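Local coordinates for protein Hia (Adhesin) (Haemophilus influenzae, PDB 3EMF) that probably mediates bacterial adhesion to host cells as a binding-domain piece of a trimeric autotransporter anchored in the outer membrane, at residues L9-F19 and K29-N40. Residues are numbered along the deposited sequence; the frame is centred on the assembly and turned at random.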
loop_
_atom_site.group_PDB
_atom_site.type_symbol
_atom_site.label_atom_id
_atom_site.label_comp_id
_atom_site.label_asym_id
_atom_site.label_seq_id
_atom_site.Cartn_x
_atom_site.Cartn_y
_atom_site.Cartn_z
ATOM N N LEU A 9 7.227 18.424 0.665
ATOM C CA LEU A 9 6.031 17.642 0.976
ATOM C C LEU A 9 5.668 17.649 2.457
ATOM O O LEU A 9 6.525 17.436 3.326
ATOM C CB LEU A 9 6.198 16.181 0.530
ATOM C CG LEU A 9 6.323 15.923 -0.971
ATOM C CD1 LEU A 9 6.714 14.450 -1.236
ATOM C CD2 LEU A 9 5.027 16.313 -1.698
ATOM N N LYS A 10 4.383 17.845 2.730
ATOM C CA LYS A 10 3.876 17.812 4.102
ATOM C C LYS A 10 3.066 16.546 4.303
ATOM O O LYS A 10 2.776 15.819 3.353
ATOM C CB LYS A 10 2.981 19.018 4.384
ATOM C CG LYS A 10 3.561 20.362 3.967
ATOM C CD LYS A 10 2.545 21.486 4.169
ATOM C CE LYS A 10 3.078 22.821 3.653
ATOM N NZ LYS A 10 4.301 23.257 4.395
ATOM N N ALA A 11 2.707 16.295 5.551
ATOM C CA ALA A 11 1.819 15.208 5.888
ATOM C C ALA A 11 0.434 15.781 6.119
ATOM O O ALA A 11 0.280 16.947 6.474
ATOM C CB ALA A 11 2.313 14.515 7.147
ATOM N N TYR A 12 -0.584 14.963 5.929
ATOM C CA TYR A 12 -1.899 15.363 6.363
ATOM C C TYR A 12 -1.864 15.625 7.869
ATOM O O TYR A 12 -1.158 14.930 8.609
ATOM C CB TYR A 12 -2.905 14.284 6.049
ATOM C CG TYR A 12 -3.210 14.209 4.582
ATOM C CD1 TYR A 12 -3.883 15.238 3.945
ATOM C CD2 TYR A 12 -2.800 13.117 3.823
ATOM C CE1 TYR A 12 -4.154 15.177 2.588
ATOM C CE2 TYR A 12 -3.072 13.045 2.477
ATOM C CZ TYR A 12 -3.749 14.067 1.862
ATOM O OH TYR A 12 -4.020 13.987 0.508
ATOM N N GLY A 13 -2.608 16.641 8.301
ATOM C CA GLY A 13 -2.658 17.044 9.708
ATOM C C GLY A 13 -1.730 18.198 10.016
ATOM O O GLY A 13 -1.812 18.788 11.092
ATOM N N ASP A 14 -0.835 18.508 9.081
ATOM C CA ASP A 14 0.113 19.600 9.272
ATOM C C ASP A 14 -0.683 20.901 9.377
ATOM O O ASP A 14 -1.636 21.116 8.620
ATOM C CB ASP A 14 1.102 19.654 8.099
ATOM C CG ASP A 14 2.282 20.599 8.349
ATOM O OD1 ASP A 14 2.062 21.786 8.690
ATOM O OD2 ASP A 14 3.442 20.157 8.179
ATOM N N ALA A 15 -0.274 21.775 10.288
ATOM C CA ALA A 15 -1.037 22.987 10.603
ATOM C C ALA A 15 -1.127 24.023 9.485
ATOM O O ALA A 15 -2.101 24.775 9.421
ATOM C CB ALA A 15 -0.492 23.643 11.869
ATOM N N ASN A 16 -0.118 24.109 8.627
ATOM C CA ASN A 16 -0.145 25.178 7.617
ATOM C C ASN A 16 -0.654 24.774 6.230
ATOM O O ASN A 16 -0.349 25.424 5.232
ATOM C CB ASN A 16 1.188 25.937 7.541
ATOM C CG ASN A 16 2.390 25.036 7.714
ATOM O OD1 ASN A 16 2.365 23.861 7.344
ATOM N ND2 ASN A 16 3.460 25.589 8.277
ATOM N N PHE A 17 -1.425 23.694 6.184
ATOM C CA PHE A 17 -2.151 23.308 4.986
ATOM C C PHE A 17 -3.180 24.391 4.762
ATOM O O PHE A 17 -3.812 24.854 5.715
ATOM C CB PHE A 17 -2.835 21.958 5.204
ATOM C CG PHE A 17 -3.809 21.572 4.119
ATOM C CD1 PHE A 17 -3.400 20.795 3.056
ATOM C CD2 PHE A 17 -5.137 21.961 4.185
ATOM C CE1 PHE A 17 -4.293 20.424 2.064
ATOM C CE2 PHE A 17 -6.035 21.592 3.203
ATOM C CZ PHE A 17 -5.611 20.822 2.140
ATOM N N ASN A 18 -3.341 24.818 3.514
ATOM C CA ASN A 18 -4.247 25.926 3.231
ATOM C C ASN A 18 -5.529 25.459 2.569
ATOM O O ASN A 18 -5.536 25.049 1.396
ATOM C CB ASN A 18 -3.568 26.969 2.351
ATOM C CG ASN A 18 -4.512 28.085 1.947
ATOM O OD1 ASN A 18 -5.606 27.840 1.438
ATOM N ND2 ASN A 18 -4.089 29.319 2.167
ATOM N N PHE A 19 -6.620 25.555 3.316
ATOM C CA PHE A 19 -7.894 25.015 2.860
ATOM C C PHE A 19 -8.427 25.659 1.581
ATOM O O PHE A 19 -9.037 24.981 0.746
ATOM C CB PHE A 19 -8.920 25.067 3.990
ATOM C CG PHE A 19 -8.623 24.105 5.089
ATOM C CD1 PHE A 19 -8.998 22.778 4.981
ATOM C CD2 PHE A 19 -7.927 24.511 6.202
ATOM C CE1 PHE A 19 -8.714 21.881 5.984
ATOM C CE2 PHE A 19 -7.643 23.620 7.211
ATOM C CZ PHE A 19 -8.035 22.309 7.103
ATOM N N LYS A 29 -9.323 14.772 4.061
ATOM C CA LYS A 29 -8.231 13.982 4.583
ATOM C C LYS A 29 -7.437 14.752 5.634
ATOM O O LYS A 29 -7.014 14.195 6.643
ATOM C CB LYS A 29 -7.299 13.528 3.453
ATOM C CG LYS A 29 -7.996 12.556 2.513
ATOM C CD LYS A 29 -7.093 12.136 1.326
ATOM C CE LYS A 29 -7.897 11.340 0.290
ATOM N NZ LYS A 29 -7.023 10.709 -0.783
ATOM N N GLN A 30 -7.226 16.029 5.371
ATOM C CA GLN A 30 -6.428 16.871 6.252
ATOM C C GLN A 30 -6.948 16.865 7.687
ATOM O O GLN A 30 -6.155 16.911 8.640
ATOM C CB GLN A 30 -6.362 18.292 5.683
ATOM C CG GLN A 30 -5.874 19.364 6.656
ATOM C CD GLN A 30 -4.381 19.318 6.911
ATOM O OE1 GLN A 30 -3.671 18.469 6.378
ATOM N NE2 GLN A 30 -3.901 20.222 7.777
ATOM N N VAL A 31 -8.269 16.782 7.854
ATOM C CA VAL A 31 -8.885 16.942 9.189
ATOM C C VAL A 31 -9.212 15.636 9.904
ATOM O O VAL A 31 -9.674 15.654 11.060
ATOM C CB VAL A 31 -10.190 17.765 9.125
ATOM C CG1 VAL A 31 -9.922 19.169 8.624
ATOM C CG2 VAL A 31 -11.233 17.048 8.239
ATOM N N GLN A 32 -8.983 14.503 9.231
ATOM C CA GLN A 32 -9.220 13.194 9.838
ATOM C C GLN A 32 -7.978 12.585 10.509
ATOM O O GLN A 32 -6.926 12.447 9.879
ATOM C CB GLN A 32 -9.773 12.220 8.789
ATOM C CG GLN A 32 -11.188 12.531 8.343
ATOM C CD GLN A 32 -11.680 11.537 7.307
ATOM O OE1 GLN A 32 -12.175 10.461 7.651
ATOM N NE2 GLN A 32 -11.544 11.891 6.030
ATOM N N GLU A 33 -8.111 12.206 11.781
ATOM C CA GLU A 33 -7.018 11.574 12.511
ATOM C C GLU A 33 -6.504 10.337 11.758
ATOM O O GLU A 33 -5.333 9.999 11.849
ATOM C CB GLU A 33 -7.449 11.165 13.931
ATOM C CG GLU A 33 -7.803 12.338 14.856
ATOM N N ALA A 34 -7.391 9.670 11.032
ATOM C CA ALA A 34 -7.029 8.473 10.266
ATOM C C ALA A 34 -5.903 8.720 9.256
ATOM O O ALA A 34 -5.080 7.836 8.992
ATOM C CB ALA A 34 -8.259 7.922 9.563
ATOM N N TYR A 35 -5.868 9.923 8.688
ATOM C CA TYR A 35 -4.875 10.254 7.675
ATOM C C TYR A 35 -3.665 10.939 8.263
ATOM O O TYR A 35 -2.683 11.190 7.559
ATOM C CB TYR A 35 -5.472 11.151 6.585
ATOM C CG TYR A 35 -6.441 10.425 5.694
ATOM C CD1 TYR A 35 -6.073 10.006 4.417
ATOM C CD2 TYR A 35 -7.718 10.131 6.142
ATOM C CE1 TYR A 35 -6.972 9.326 3.614
ATOM C CE2 TYR A 35 -8.612 9.443 5.359
ATOM C CZ TYR A 35 -8.244 9.054 4.095
ATOM O OH TYR A 35 -9.166 8.381 3.325
ATOM N N LYS A 36 -3.736 11.256 9.554
ATOM C CA LYS A 36 -2.701 12.088 10.144
ATOM C C LYS A 36 -1.329 11.456 9.998
ATOM O O LYS A 36 -1.114 10.329 10.442
ATOM C CB LYS A 36 -2.981 12.335 11.646
ATOM C CG LYS A 36 -1.934 13.218 12.294
ATOM C CD LYS A 36 -2.243 13.466 13.796
ATOM C CE LYS A 36 -1.116 14.261 14.463
ATOM N NZ LYS A 36 -1.054 14.054 15.953
ATOM N N GLY A 37 -0.390 12.190 9.413
ATOM C CA GLY A 37 0.959 11.674 9.258
ATOM C C GLY A 37 1.216 10.964 7.930
ATOM O O GLY A 37 2.355 10.649 7.608
ATOM N N LEU A 38 0.175 10.693 7.152
ATOM C CA LEU A 38 0.411 10.154 5.810
ATOM C C LEU A 38 0.870 11.298 4.919
ATOM O O LEU A 38 0.476 12.441 5.129
ATOM C CB LEU A 38 -0.853 9.504 5.227
ATOM C CG LEU A 38 -1.419 8.275 5.938
ATOM C CD1 LEU A 38 -2.642 7.700 5.188
ATOM C CD2 LEU A 38 -0.334 7.226 6.078
ATOM N N LEU A 39 1.682 10.980 3.916
ATOM C CA LEU A 39 2.226 11.977 3.013
ATOM C C LEU A 39 1.097 12.662 2.263
ATOM O O LEU A 39 0.156 12.019 1.788
ATOM C CB LEU A 39 3.195 11.318 2.019
ATOM C CG LEU A 39 4.265 12.190 1.351
ATOM C CD1 LEU A 39 5.128 12.871 2.416
ATOM C CD2 LEU A 39 5.128 11.332 0.411
ATOM N N ASN A 40 1.179 13.978 2.172
ATOM C CA ASN A 40 0.234 14.717 1.368
ATOM C C ASN A 40 0.825 14.950 -0.026
ATOM O O ASN A 40 1.568 15.890 -0.245
ATOM C CB ASN A 40 -0.141 16.048 2.018
ATOM C CG ASN A 40 -1.189 16.786 1.213
ATOM O OD1 ASN A 40 -1.550 16.344 0.119
ATOM N ND2 ASN A 40 -1.692 17.900 1.743
HETATM O O HOH W 1 2.496 18.207 0.784
HETATM O O HOH W 2 -1.220 18.640 4.773
HETATM O O HOH W 3 -4.555 23.565 8.130
#
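Ala-11 and Leu-39 face each other in a single antiparallel beta bridge, their CA atoms 4.3 Å apart, with hydrogen bonds from Asn-40 N to Lys-10 O and from Tyr-12 N to Leu-38 O; Gly-37 N adds a third, nearly straight, to Tyr-12 O. Two type II turns, Ala-11 to Asp-14 and Tyr-35 to Leu-38, adjoin the bridge and place Gly-13 and Gly-37 at positive phi. The pair is a worked example of irregular chain held by a short run of backbone bonds, beside which one aromatic ring is gripped on both faces. The Tyr-12 ring is sandwiched: Lys-29 CB lies over one face near the rim, and Asn-40 CB sits above the centre of the other, 4.0 Å from the centroid. Asn-40 swings CG away from its own nitrogen (chi1 -177°), which lays the amide almost parallel to the ring, while ND2 reaches the edge of Phe-17. Such turns and loops flanking helix 24-30 belong to the HiaBD2 N-terminal (GIN) region of the adhesin, and the trimer continues the contact: Lys-29 NZ bonds Ala-87 O, and Leu-39 O accepts from His-86, both of the second subunit. Gln-30, bent at chi2 (75°), turns its amide back across Phe-17, stacked at 19° to the ring. There Gln-30 NE2 donates in its own amide plane to Asp-14 O at 2.6 Å, whereas Gln-30 OE1 takes Gly-13 N at 2.9 Å from above the carbonyl plane. A water donating to both OE1 and Ala-11 O, and accepting from Asn-40 ND2, ties the two amide side chains together.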